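Local atomic coordinates of cadherin-related family member 2 (Mus musculus, PDB entry 5CYX), a protein that probably forms calcium-dependent heterophilic adhesion complexes with CDHR5 on adjacent microvilli and thereby controls how microvilli pack at the apical surface of epithelial cells. Residues Gly268-Arg273 against Val296-Thr301. Sequence-based numbering, arbitrary orientation.
Sequences GWFDIR and VQIQVT
The ring of F270 takes a methyl of V296 at its edge: CG2 lies near the ring plane, 3.8 Å from F270 CE2. V296 CB is equally near that carbon, and the two side chains approach from opposite directions. At the neighbouring ring carbon, I298 crosses at roughly a right angle and brings its CD1 obliquely to 3.6 Å from F270 CD2. The indole of W269 meets V296 obliquely too, its CE3 lying 4.1 Å from V296 CG2. That methyl touches both aromatic rings; with CG1 anti to the backbone N (chi1 -166°), CG2 is turned beside the N, where it meets them. Further along, I272 extends its CD1 across V300, reaching CG1 at 3.9 Å. An alanine in place of F270 would probably leave V296 and I298 without their common partner and open a gap between the two strands. The strands run nearly parallel, 16° apart, with axes 9.1 Å from each other, and side chains alone join them: this is face-to-face packing of two sheets in the third cadherin repeat, a Greek-key β-sandwich. Strand 270-272 edges one sheet beside strand 277-280, while strand 295-304 lies inside the other between strands 257-264 and 315-324; I322 of the latter also touches F270, Y259 and V261 meet I272, and I278 touches both I272 and V300.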
loop_
_atom_site.group_PDB
_atom_site.type_symbol
_atom_site.label_atom_id
_atom_site.label_comp_id
_atom_site.label_asym_id
_atom_site.label_seq_id
_atom_site.Cartn_x
_atom_site.Cartn_y
_atom_site.Cartn_z
ATOM N N GLY A 268 -20.547 -2.680 -54.919
ATOM C CA GLY A 268 -19.699 -2.803 -56.081
ATOM C C GLY A 268 -19.356 -1.510 -56.800
ATOM O O GLY A 268 -18.343 -1.461 -57.494
ATOM N N TRP A 269 -20.177 -0.457 -56.698
ATOM C CA TRP A 269 -19.913 0.721 -57.535
ATOM C C TRP A 269 -18.632 1.436 -57.134
ATOM O O TRP A 269 -17.911 1.929 -58.007
ATOM C CB TRP A 269 -21.077 1.688 -57.537
ATOM C CG TRP A 269 -22.217 1.265 -58.393
ATOM C CD1 TRP A 269 -22.502 -0.000 -58.843
ATOM C CD2 TRP A 269 -23.257 2.111 -58.871
ATOM N NE1 TRP A 269 -23.646 0.025 -59.598
ATOM C CE2 TRP A 269 -24.135 1.305 -59.624
ATOM C CE3 TRP A 269 -23.524 3.484 -58.751
ATOM C CZ2 TRP A 269 -25.278 1.825 -60.261
ATOM C CZ3 TRP A 269 -24.673 4.009 -59.383
ATOM C CH2 TRP A 269 -25.530 3.173 -60.128
ATOM N N PHE A 270 -18.352 1.474 -55.828
ATOM C CA PHE A 270 -17.122 2.076 -55.293
ATOM C C PHE A 270 -16.320 1.155 -54.375
ATOM O O PHE A 270 -16.888 0.338 -53.673
ATOM C CB PHE A 270 -17.469 3.342 -54.523
ATOM C CG PHE A 270 -18.261 4.311 -55.317
ATOM C CD1 PHE A 270 -17.634 5.142 -56.244
ATOM C CD2 PHE A 270 -19.656 4.385 -55.163
ATOM C CE1 PHE A 270 -18.385 6.038 -57.003
ATOM C CE2 PHE A 270 -20.396 5.262 -55.923
ATOM C CZ PHE A 270 -19.765 6.092 -56.835
ATOM N N ASP A 271 -15.003 1.315 -54.376
ATOM C CA ASP A 271 -14.116 0.676 -53.376
ATOM C C ASP A 271 -13.102 1.736 -52.886
ATOM O O ASP A 271 -13.189 2.912 -53.271
ATOM C CB ASP A 271 -13.450 -0.606 -53.944
ATOM C CG ASP A 271 -13.114 -1.666 -52.862
ATOM O OD1 ASP A 271 -13.226 -1.396 -51.662
ATOM O OD2 ASP A 271 -12.676 -2.808 -53.202
ATOM N N ILE A 272 -12.197 1.339 -51.993
ATOM C CA ILE A 272 -11.224 2.258 -51.391
ATOM C C ILE A 272 -9.841 1.587 -51.238
ATOM O O ILE A 272 -9.781 0.397 -50.983
ATOM C CB ILE A 272 -11.754 2.770 -50.043
ATOM C CG1 ILE A 272 -10.891 3.914 -49.535
ATOM C CG2 ILE A 272 -11.853 1.640 -49.004
ATOM C CD1 ILE A 272 -11.564 4.703 -48.430
ATOM N N ARG A 273 -8.759 2.355 -51.406
ATOM C CA ARG A 273 -7.394 1.873 -51.171
ATOM C C ARG A 273 -6.929 2.089 -49.733
ATOM O O ARG A 273 -7.546 2.833 -48.980
ATOM C CB ARG A 273 -6.397 2.595 -52.085
ATOM C CG ARG A 273 -6.663 2.461 -53.564
ATOM C CD ARG A 273 -5.381 2.594 -54.348
ATOM N NE ARG A 273 -4.781 3.920 -54.212
ATOM C CZ ARG A 273 -4.910 4.929 -55.086
ATOM N NH1 ARG A 273 -5.634 4.798 -56.204
ATOM N NH2 ARG A 273 -4.307 6.092 -54.833
ATOM N N VAL A 296 -25.161 8.123 -54.079
ATOM C CA VAL A 296 -24.785 6.902 -53.401
ATOM C C VAL A 296 -24.231 7.233 -52.019
ATOM O O VAL A 296 -23.399 8.132 -51.877
ATOM C CB VAL A 296 -23.707 6.160 -54.193
ATOM C CG1 VAL A 296 -23.560 4.749 -53.672
ATOM C CG2 VAL A 296 -24.065 6.123 -55.676
ATOM N N GLN A 297 -24.692 6.494 -51.008
ATOM C CA GLN A 297 -24.130 6.558 -49.662
ATOM C C GLN A 297 -23.248 5.324 -49.424
ATOM O O GLN A 297 -23.633 4.201 -49.763
ATOM C CB GLN A 297 -25.236 6.664 -48.605
ATOM C CG GLN A 297 -25.966 8.017 -48.599
ATOM C CD GLN A 297 -26.606 8.339 -47.266
ATOM O OE1 GLN A 297 -27.752 8.818 -47.192
ATOM N NE2 GLN A 297 -25.871 8.088 -46.192
ATOM N N ILE A 298 -22.074 5.552 -48.836
ATOM C CA ILE A 298 -21.005 4.526 -48.696
ATOM C C ILE A 298 -20.443 4.548 -47.283
ATOM O O ILE A 298 -20.079 5.620 -46.801
ATOM C CB ILE A 298 -19.899 4.768 -49.761
ATOM C CG1 ILE A 298 -19.915 3.651 -50.777
ATOM C CG2 ILE A 298 -18.483 4.851 -49.217
ATOM C CD1 ILE A 298 -20.971 3.835 -51.823
ATOM N N GLN A 299 -20.409 3.387 -46.619
ATOM C CA GLN A 299 -19.775 3.259 -45.312
ATOM C C GLN A 299 -18.290 2.848 -45.452
ATOM O O GLN A 299 -17.987 1.791 -45.994
ATOM C CB GLN A 299 -20.493 2.231 -44.453
ATOM C CG GLN A 299 -20.112 2.320 -42.977
ATOM C CD GLN A 299 -20.740 1.217 -42.162
ATOM O OE1 GLN A 299 -20.675 0.052 -42.545
ATOM N NE2 GLN A 299 -21.362 1.572 -41.041
ATOM N N VAL A 300 -17.405 3.693 -44.922
ATOM C CA VAL A 300 -15.986 3.463 -44.864
ATOM C C VAL A 300 -15.571 3.131 -43.427
ATOM O O VAL A 300 -15.923 3.835 -42.457
ATOM C CB VAL A 300 -15.206 4.683 -45.395
ATOM C CG1 VAL A 300 -13.710 4.523 -45.162
ATOM C CG2 VAL A 300 -15.476 4.863 -46.878
ATOM N N THR A 301 -14.795 2.055 -43.325
ATOM C CA THR A 301 -14.270 1.564 -42.065
ATOM C C THR A 301 -12.762 1.731 -42.132
ATOM O O THR A 301 -12.159 1.350 -43.121
ATOM C CB THR A 301 -14.631 0.080 -41.867
ATOM O OG1 THR A 301 -16.050 -0.033 -41.746
ATOM C CG2 THR A 301 -13.983 -0.502 -40.632
#